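Long-range contacts in RNA 2',3'-cyclic phosphodiesterase (Deinococcus radiodurans, PDB 5H7E), which is a LigT-like member of the 2H phosphoesterase superfamily, a two-lobed protein whose lobes each carry a histidine-x-threonine motif: residues M41-V51 with I117-I128; P72-Y82 with L140-A151. All blocks are in the same frame, centred on the assembly; numbering follows the deposited sequence.

Contact 1. Residues M41-V51 with I117-I128; sequences MHVTLSYLPAV and IGTDDLAFKAHI. With SO4 (sulfate ion), chain D.
Val43 and Ile128 meet at the middle positions of the two His-x-Thr motifs of the 2H phosphoesterase fold, His42-Val43-Thr44 and His127-Ile128-Thr129. This end is the tight one. The two side chains cross at about a right angle, with Val43 CG2 3.6 Å from Ile128 CG1, while the other branch of Ile128, CG2, lies against Met41 CB. Helix 16-26 and strand 91-97 close over this apolar cluster.

The opposite flank of the same strands is looser and wet, and it holds a sulfate ion. His127 NE2 donates to sulfate O2 at 3.0 Å, with an N-H...O angle of 162°. Its ring rotation is fixed from behind, because ND1 donates almost straight to Lys125 O at 2.7 Å, with that oxygen lying in the ring plane. The first torsion of His127, 63°, sets CG between the backbone N and the carbonyl carbon and turns the ring toward the anion. Thr129 OG1 also binds the sulfate, and a glycerol sits at His42 NE2. No direct bond joins the backbones of Thr44 and His127 here; a water that accepts from Thr44 N at 2.9 Å lies between them, above the face of the His127 ring.

Farther along, past the classic bulge that Leu45 and Ser46 form opposite Tyr10, Asp121 clamps the strand with both carboxylate oxygens. OD2 takes Ser46 OG at 2.8 Å and OD1 takes Tyr47 N at 2.9 Å, each through its syn lone pair, and Asp120 N donates to Tyr47 O. At the outer end direct bonding gives way to solvent again: one water accepts from Ala50 N at 2.9 Å and donates to Gly118 O at 2.8 Å.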
# COMPACT_ATOMS: atom_id res chain seq x y z
N MET A 41 -3.44 -3.24 -6.76
CA MET A 41 -2.08 -2.72 -6.53
C MET A 41 -2.13 -1.38 -5.81
O MET A 41 -2.88 -0.47 -6.19
CB MET A 41 -1.36 -2.54 -7.86
CG MET A 41 -0.99 -3.88 -8.53
SD MET A 41 -0.25 -3.59 -10.15
CE MET A 41 0.05 -5.29 -10.68
N HIS A 42 -1.36 -1.26 -4.75
CA HIS A 42 -1.35 -0.03 -3.99
C HIS A 42 -0.06 -0.00 -3.17
O HIS A 42 0.64 -1.02 -3.03
CB HIS A 42 -2.58 0.09 -3.06
CG HIS A 42 -2.75 -1.10 -2.22
ND1 HIS A 42 -3.74 -2.03 -2.47
CD2 HIS A 42 -2.12 -1.50 -1.10
CE1 HIS A 42 -3.64 -3.00 -1.58
NE2 HIS A 42 -2.65 -2.72 -0.76
N VAL A 43 0.26 1.19 -2.66
CA VAL A 43 1.42 1.38 -1.77
C VAL A 43 0.89 1.53 -0.34
O VAL A 43 0.34 2.58 -0.02
CB VAL A 43 2.24 2.61 -2.14
CG1 VAL A 43 3.44 2.74 -1.19
CG2 VAL A 43 2.74 2.59 -3.61
N THR A 44 0.96 0.47 0.47
CA THR A 44 0.37 0.52 1.82
C THR A 44 1.24 1.33 2.75
O THR A 44 2.47 1.16 2.77
CB THR A 44 0.24 -0.88 2.35
OG1 THR A 44 -0.57 -1.62 1.46
CG2 THR A 44 -0.48 -0.88 3.77
N LEU A 45 0.62 2.19 3.56
CA LEU A 45 1.32 2.94 4.59
C LEU A 45 1.06 2.39 6.00
O LEU A 45 1.95 2.45 6.85
CB LEU A 45 0.90 4.42 4.55
CG LEU A 45 1.53 5.27 3.41
CD1 LEU A 45 0.91 5.06 2.12
CD2 LEU A 45 1.49 6.77 3.76
N SER A 46 -0.13 1.87 6.27
CA SER A 46 -0.40 1.24 7.54
C SER A 46 -1.62 0.35 7.37
O SER A 46 -2.57 0.69 6.65
CB SER A 46 -0.71 2.29 8.62
OG SER A 46 -0.81 1.61 9.88
N TYR A 47 -1.59 -0.80 8.03
CA TYR A 47 -2.69 -1.76 7.99
C TYR A 47 -3.29 -1.88 9.38
O TYR A 47 -2.57 -2.06 10.36
CB TYR A 47 -2.15 -3.11 7.49
CG TYR A 47 -3.12 -4.24 7.64
CD1 TYR A 47 -4.32 -4.22 7.00
CD2 TYR A 47 -2.81 -5.32 8.46
CE1 TYR A 47 -5.23 -5.24 7.16
CE2 TYR A 47 -3.71 -6.37 8.60
CZ TYR A 47 -4.90 -6.31 7.98
OH TYR A 47 -5.80 -7.37 8.13
N LEU A 48 -4.62 -1.79 9.44
CA LEU A 48 -5.39 -1.75 10.69
C LEU A 48 -6.38 -2.90 10.67
O LEU A 48 -7.48 -2.79 10.10
CB LEU A 48 -6.14 -0.40 10.78
CG LEU A 48 -5.28 0.88 10.82
CD1 LEU A 48 -4.70 1.28 9.48
CD2 LEU A 48 -6.15 2.03 11.27
N PRO A 49 -6.05 -4.01 11.32
CA PRO A 49 -6.83 -5.24 11.10
C PRO A 49 -8.21 -5.24 11.70
O PRO A 49 -9.05 -6.06 11.28
CB PRO A 49 -5.95 -6.32 11.74
CG PRO A 49 -5.07 -5.57 12.71
CD PRO A 49 -4.81 -4.24 12.09
N ALA A 50 -8.49 -4.42 12.73
CA ALA A 50 -9.75 -4.62 13.46
C ALA A 50 -10.20 -3.27 14.05
O ALA A 50 -10.08 -3.02 15.25
CB ALA A 50 -9.62 -5.70 14.55
N VAL A 51 -10.73 -2.39 13.21
CA VAL A 51 -11.11 -1.04 13.64
C VAL A 51 -12.60 -1.04 13.98
O VAL A 51 -13.42 -1.34 13.10
CB VAL A 51 -10.80 -0.01 12.56
CG1 VAL A 51 -11.16 1.35 13.07
CG2 VAL A 51 -9.30 -0.09 12.15
N ILE A 117 -5.81 2.92 18.36
CA ILE A 117 -6.31 2.01 17.33
C ILE A 117 -5.18 1.08 16.93
O ILE A 117 -4.04 1.52 16.77
CB ILE A 117 -6.85 2.82 16.14
CG1 ILE A 117 -8.06 3.64 16.62
CG2 ILE A 117 -7.18 1.93 14.91
CD1 ILE A 117 -8.47 4.63 15.58
N GLY A 118 -5.49 -0.21 16.78
CA GLY A 118 -4.44 -1.20 16.53
C GLY A 118 -3.94 -1.23 15.09
O GLY A 118 -4.68 -1.05 14.13
N THR A 119 -2.64 -1.47 14.96
CA THR A 119 -2.03 -1.67 13.65
C THR A 119 -1.41 -3.05 13.59
O THR A 119 -1.26 -3.74 14.58
CB THR A 119 -0.94 -0.65 13.36
OG1 THR A 119 -0.07 -0.60 14.49
CG2 THR A 119 -1.56 0.71 13.15
N ASP A 120 -1.03 -3.45 12.37
CA ASP A 120 -0.37 -4.74 12.22
C ASP A 120 0.66 -4.57 11.11
O ASP A 120 0.54 -5.16 10.03
CB ASP A 120 -1.38 -5.84 11.90
CG ASP A 120 -0.74 -7.20 11.76
OD1 ASP A 120 0.26 -7.48 12.40
OD2 ASP A 120 -1.31 -8.02 11.00
N ASP A 121 1.68 -3.77 11.42
CA ASP A 121 2.69 -3.33 10.45
C ASP A 121 4.04 -3.97 10.76
O ASP A 121 4.35 -4.31 11.91
CB ASP A 121 2.88 -1.81 10.46
CG ASP A 121 1.63 -1.05 10.06
OD1 ASP A 121 0.94 -1.53 9.14
OD2 ASP A 121 1.34 0.00 10.67
N LEU A 122 4.81 -4.14 9.69
CA LEU A 122 6.25 -4.37 9.80
C LEU A 122 6.98 -3.04 9.55
O LEU A 122 6.37 -2.01 9.23
CB LEU A 122 6.70 -5.45 8.81
CG LEU A 122 5.99 -6.81 8.92
CD1 LEU A 122 6.48 -7.76 7.83
CD2 LEU A 122 6.22 -7.42 10.29
N ALA A 123 8.31 -3.04 9.69
CA ALA A 123 9.09 -1.85 9.37
C ALA A 123 8.71 -1.33 8.01
O ALA A 123 8.52 -2.11 7.08
CB ALA A 123 10.60 -2.18 9.40
N PHE A 124 8.53 -0.01 7.88
CA PHE A 124 8.03 0.55 6.63
C PHE A 124 9.08 0.46 5.54
O PHE A 124 10.21 0.92 5.72
CB PHE A 124 7.61 2.01 6.80
CG PHE A 124 7.05 2.60 5.54
CD1 PHE A 124 5.85 2.14 5.04
CD2 PHE A 124 7.73 3.60 4.87
CE1 PHE A 124 5.32 2.66 3.89
CE2 PHE A 124 7.20 4.16 3.73
CZ PHE A 124 6.01 3.66 3.21
N LYS A 125 8.69 -0.12 4.41
CA LYS A 125 9.55 -0.26 3.23
C LYS A 125 8.58 -0.11 2.07
O LYS A 125 7.89 -1.08 1.73
CB LYS A 125 10.24 -1.62 3.17
CG LYS A 125 11.07 -1.98 4.37
CD LYS A 125 12.35 -1.21 4.46
CE LYS A 125 13.05 -1.55 5.79
NZ LYS A 125 13.07 -3.04 6.03
N ALA A 126 8.50 1.08 1.49
CA ALA A 126 7.45 1.36 0.53
C ALA A 126 7.59 0.46 -0.70
O ALA A 126 8.67 0.35 -1.29
CB ALA A 126 7.52 2.81 0.07
N HIS A 127 6.49 -0.17 -1.09
CA HIS A 127 6.54 -1.09 -2.22
C HIS A 127 5.13 -1.26 -2.76
O HIS A 127 4.13 -0.95 -2.09
CB HIS A 127 7.07 -2.47 -1.82
CG HIS A 127 6.19 -3.17 -0.83
ND1 HIS A 127 6.21 -2.86 0.52
CD2 HIS A 127 5.28 -4.17 -0.97
CE1 HIS A 127 5.34 -3.64 1.16
NE2 HIS A 127 4.77 -4.45 0.28
N ILE A 128 5.08 -1.82 -3.99
CA ILE A 128 3.83 -2.37 -4.55
C ILE A 128 4.05 -3.86 -4.67
O ILE A 128 4.94 -4.31 -5.41
CB ILE A 128 3.51 -1.76 -5.93
CG1 ILE A 128 3.37 -0.25 -5.81
CG2 ILE A 128 2.28 -2.44 -6.53
CD1 ILE A 128 3.43 0.44 -7.23
S SO4 D . 1.10 -5.24 1.03
O1 SO4 D . 0.14 -5.97 1.83
O2 SO4 D . 2.35 -6.02 1.00
O3 SO4 D . 0.45 -5.06 -0.26
O4 SO4 D . 1.39 -3.97 1.59
O HOH W 1 2.58 -1.86 -0.03
O HOH W 2 4.44 -0.25 1.32
O HOH W 3 -8.34 -0.82 16.84
O HOH W 4 -7.04 -2.47 14.31

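Contact 2. Residues P72-Y82 with L140-A151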
# COMPACT_ATOMS: atom_id res chain seq x y z
N PRO A 72 1.35 17.10 -3.66
CA PRO A 72 1.21 15.78 -4.28
C PRO A 72 2.58 15.13 -4.35
O PRO A 72 3.56 15.81 -4.67
CB PRO A 72 0.69 16.13 -5.68
CG PRO A 72 -0.16 17.32 -5.40
CD PRO A 72 0.66 18.14 -4.44
N LEU A 73 2.64 13.84 -4.00
CA LEU A 73 3.93 13.17 -3.87
C LEU A 73 4.35 12.62 -5.22
O LEU A 73 3.52 12.13 -5.97
CB LEU A 73 3.86 12.01 -2.87
CG LEU A 73 3.42 12.44 -1.45
CD1 LEU A 73 3.41 11.19 -0.61
CD2 LEU A 73 4.38 13.48 -0.89
N HIS A 74 5.64 12.71 -5.53
CA HIS A 74 6.14 12.19 -6.80
C HIS A 74 6.79 10.85 -6.53
O HIS A 74 7.84 10.79 -5.88
CB HIS A 74 7.11 13.16 -7.44
CG HIS A 74 7.51 12.72 -8.81
ND1 HIS A 74 8.81 12.43 -9.16
CD2 HIS A 74 6.75 12.44 -9.90
CE1 HIS A 74 8.84 12.04 -10.42
NE2 HIS A 74 7.61 12.04 -10.90
N VAL A 75 6.12 9.76 -6.94
CA VAL A 75 6.50 8.42 -6.54
C VAL A 75 7.23 7.77 -7.70
O VAL A 75 6.74 7.79 -8.83
CB VAL A 75 5.27 7.59 -6.18
CG1 VAL A 75 5.73 6.20 -5.58
CG2 VAL A 75 4.39 8.35 -5.13
N ASN A 76 8.43 7.23 -7.41
CA ASN A 76 9.26 6.60 -8.43
C ASN A 76 9.29 5.10 -8.21
O ASN A 76 9.54 4.66 -7.09
CB ASN A 76 10.67 7.15 -8.31
CG ASN A 76 10.68 8.64 -8.49
OD1 ASN A 76 10.53 9.11 -9.60
ND2 ASN A 76 10.88 9.39 -7.40
N LEU A 77 9.04 4.33 -9.27
CA LEU A 77 9.34 2.90 -9.24
C LEU A 77 10.84 2.69 -9.26
O LEU A 77 11.58 3.45 -9.91
CB LEU A 77 8.77 2.18 -10.46
CG LEU A 77 7.25 2.19 -10.66
CD1 LEU A 77 6.92 1.35 -11.89
CD2 LEU A 77 6.54 1.67 -9.42
N ARG A 78 11.30 1.66 -8.51
CA ARG A 78 12.71 1.34 -8.49
C ARG A 78 12.85 -0.12 -8.92
O ARG A 78 12.39 -0.46 -10.01
CB ARG A 78 13.35 1.67 -7.12
CG ARG A 78 13.15 3.18 -6.73
CD ARG A 78 14.01 4.07 -7.67
NE ARG A 78 15.44 3.87 -7.48
CZ ARG A 78 16.38 4.50 -8.18
NH1 ARG A 78 16.02 5.24 -9.20
NH2 ARG A 78 17.69 4.29 -7.93
N GLY A 79 13.52 -0.95 -8.14
CA GLY A 79 13.81 -2.33 -8.53
C GLY A 79 12.88 -3.31 -7.83
O GLY A 79 12.11 -2.92 -6.97
N THR A 80 12.92 -4.57 -8.26
CA THR A 80 12.12 -5.58 -7.60
C THR A 80 12.87 -6.19 -6.41
O THR A 80 14.10 -6.08 -6.28
CB THR A 80 11.70 -6.65 -8.59
OG1 THR A 80 12.90 -7.15 -9.27
CG2 THR A 80 10.67 -6.10 -9.60
N GLY A 81 12.12 -6.88 -5.56
CA GLY A 81 12.70 -7.60 -4.43
C GLY A 81 11.70 -8.58 -3.85
O GLY A 81 10.58 -8.72 -4.34
N TYR A 82 12.13 -9.30 -2.79
CA TYR A 82 11.31 -10.34 -2.16
C TYR A 82 11.14 -10.15 -0.66
O TYR A 82 12.04 -9.65 0.02
CB TYR A 82 11.94 -11.73 -2.38
CG TYR A 82 12.08 -12.06 -3.83
CD1 TYR A 82 13.24 -11.72 -4.53
CD2 TYR A 82 11.05 -12.70 -4.53
CE1 TYR A 82 13.38 -12.02 -5.87
CE2 TYR A 82 11.18 -13.00 -5.88
CZ TYR A 82 12.36 -12.66 -6.54
OH TYR A 82 12.51 -12.95 -7.88
N LEU A 140 12.13 -15.12 -10.14
CA LEU A 140 12.06 -14.21 -11.24
C LEU A 140 13.42 -13.54 -11.42
O LEU A 140 14.20 -13.47 -10.47
CB LEU A 140 10.99 -13.14 -10.98
CG LEU A 140 9.54 -13.56 -10.70
CD1 LEU A 140 9.15 -14.65 -11.67
CD2 LEU A 140 9.28 -13.98 -9.25
N PRO A 141 13.72 -13.03 -12.59
CA PRO A 141 14.96 -12.30 -12.76
C PRO A 141 14.83 -10.92 -12.16
O PRO A 141 13.71 -10.41 -12.02
CB PRO A 141 15.11 -12.24 -14.28
CG PRO A 141 13.73 -12.18 -14.74
CD PRO A 141 12.91 -13.04 -13.82
N PRO A 142 15.93 -10.30 -11.73
CA PRO A 142 15.88 -8.91 -11.30
C PRO A 142 15.38 -8.00 -12.41
O PRO A 142 15.74 -8.15 -13.59
CB PRO A 142 17.34 -8.60 -10.92
CG PRO A 142 18.13 -9.68 -11.48
CD PRO A 142 17.30 -10.87 -11.71
N LEU A 143 14.47 -7.07 -12.02
CA LEU A 143 13.94 -6.07 -12.91
C LEU A 143 14.11 -4.69 -12.30
O LEU A 143 14.13 -4.55 -11.08
CB LEU A 143 12.40 -6.28 -13.15
CG LEU A 143 12.02 -7.63 -13.71
CD1 LEU A 143 10.45 -7.67 -13.81
CD2 LEU A 143 12.59 -7.89 -15.07
N ILE A 144 14.25 -3.66 -13.14
CA ILE A 144 14.15 -2.30 -12.63
C ILE A 144 13.21 -1.51 -13.52
O ILE A 144 12.98 -1.85 -14.69
CB ILE A 144 15.54 -1.61 -12.52
CG1 ILE A 144 16.19 -1.47 -13.88
CG2 ILE A 144 16.42 -2.30 -11.45
CD1 ILE A 144 17.60 -0.67 -13.80
N PHE A 145 12.64 -0.44 -12.95
CA PHE A 145 11.66 0.37 -13.64
C PHE A 145 12.10 1.84 -13.60
O PHE A 145 12.86 2.26 -12.71
CB PHE A 145 10.27 0.21 -12.97
CG PHE A 145 9.75 -1.18 -13.02
CD1 PHE A 145 10.05 -2.09 -12.04
CD2 PHE A 145 8.90 -1.56 -14.05
CE1 PHE A 145 9.58 -3.39 -12.12
CE2 PHE A 145 8.40 -2.82 -14.13
CZ PHE A 145 8.74 -3.76 -13.17
N ASP A 146 11.66 2.59 -14.60
CA ASP A 146 11.98 4.00 -14.61
C ASP A 146 10.74 4.89 -14.58
O ASP A 146 10.89 6.11 -14.69
CB ASP A 146 12.83 4.38 -15.84
CG ASP A 146 12.13 4.13 -17.18
OD1 ASP A 146 10.92 3.86 -17.26
OD2 ASP A 146 12.82 4.23 -18.22
N GLN A 147 9.55 4.31 -14.37
CA GLN A 147 8.35 5.11 -14.43
C GLN A 147 8.07 5.77 -13.08
O GLN A 147 8.58 5.35 -12.03
CB GLN A 147 7.15 4.26 -14.78
CG GLN A 147 7.24 3.57 -16.18
CD GLN A 147 7.90 2.18 -16.14
OE1 GLN A 147 8.60 1.84 -15.21
NE2 GLN A 147 7.67 1.39 -17.17
N SER A 148 7.32 6.85 -13.15
CA SER A 148 6.95 7.56 -11.93
C SER A 148 5.55 8.12 -12.12
O SER A 148 5.04 8.21 -13.25
CB SER A 148 7.92 8.70 -11.63
OG SER A 148 7.92 9.62 -12.69
N TRP A 149 4.94 8.54 -11.00
CA TRP A 149 3.65 9.22 -11.12
C TRP A 149 3.50 10.22 -9.99
O TRP A 149 4.19 10.14 -8.98
CB TRP A 149 2.44 8.28 -11.06
CG TRP A 149 2.07 7.73 -9.70
CD1 TRP A 149 0.98 8.14 -8.96
CD2 TRP A 149 2.62 6.59 -9.00
NE1 TRP A 149 0.87 7.37 -7.84
CE2 TRP A 149 1.84 6.42 -7.84
CE3 TRP A 149 3.70 5.70 -9.23
CZ2 TRP A 149 2.10 5.40 -6.90
CZ3 TRP A 149 3.95 4.69 -8.30
CH2 TRP A 149 3.12 4.54 -7.16
N THR A 150 2.52 11.10 -10.13
CA THR A 150 2.21 12.09 -9.09
C THR A 150 0.95 11.66 -8.37
O THR A 150 -0.11 11.50 -9.00
CB THR A 150 2.03 13.47 -9.70
OG1 THR A 150 3.27 13.88 -10.28
CG2 THR A 150 1.69 14.49 -8.61
N ALA A 151 1.08 11.39 -7.07
CA ALA A 151 -0.04 10.93 -6.26
C ALA A 151 -0.79 12.10 -5.68
O ALA A 151 -0.21 12.84 -4.88
CB ALA A 151 0.47 10.05 -5.15
O HOH W 5 11.50 5.49 -11.51
O HOH W 6 12.91 -9.82 -9.29
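Val75 sits with CB and CG1 over one face of the Trp149 indole, the two residues forming an antiparallel hydrogen-bonded pair in the beta sheet of the 2H phosphoesterase fold. In this CH-pi contact Val75 CB stands almost on the normal of the six-membered ring, 4° from it and 3.7 Å from the centroid. A first torsion of 75° swings the indole of Trp149 across to Val75 on the facing strand, and the two side chains run side by side. Leu77 CD2 arrives differently, at the edge of the ring. The backbones beneath are locked by a reciprocal pair of bonds, Val75 N to Trp149 O at 2.8 Å and Trp149 N to Val75 O at 2.9 Å.

Beyond Leu77 the register slips by one residue. Leu77 O and Phe145 O face each other without a hydrogen bond, and Leu77 O takes a proton, at 2.6 Å, from a water that also donates to Gln147 O at 3.0 Å. Leu77 CB presses on Phe145 CB at 3.5 Å, and Thr80 CG2 meets the edge of the Phe145 ring. Thr80 carries the pairing onward: N donates to Leu143 O, and OG1 accepts from Leu143 N at 3.2 Å. At the far end Leu140 CD2 lies at the edge of the Tyr82 ring.

The next shell holds these groups in place. Ile18 of helix 16-26 and Ile128 of strand 127-132 pack on Trp149, Val94 backs Phe145, and Trp92 stacks on Tyr82. On the other face of the sheet, beside Ser148, Asn76 ND2 is hydrogen-bonded to Glu97 OE1.

Overall arrangement
From the N terminus the segments come in the order 41-51, 72-82, 117-128, 140-151, so the two contacts cross along the chain instead of nesting. Contact 1 closes a loop that takes in helix 56-67, strands 73-83 and 91-97 and helix 101-114. Contact 2 closes a second, overlapping loop containing strand 91-97, helix 101-114 and strand 127-132. The first ties the two motif-bearing strands across the middle of the molecule; the second joins neighbouring strands in one lobe. Although their centres are about 19 Å apart, they touch: Ile128 CD1 reaches Leu77 CD2 at 4.0 Å, and Val43 CG2 lies 4.1 Å from Trp149 CH2.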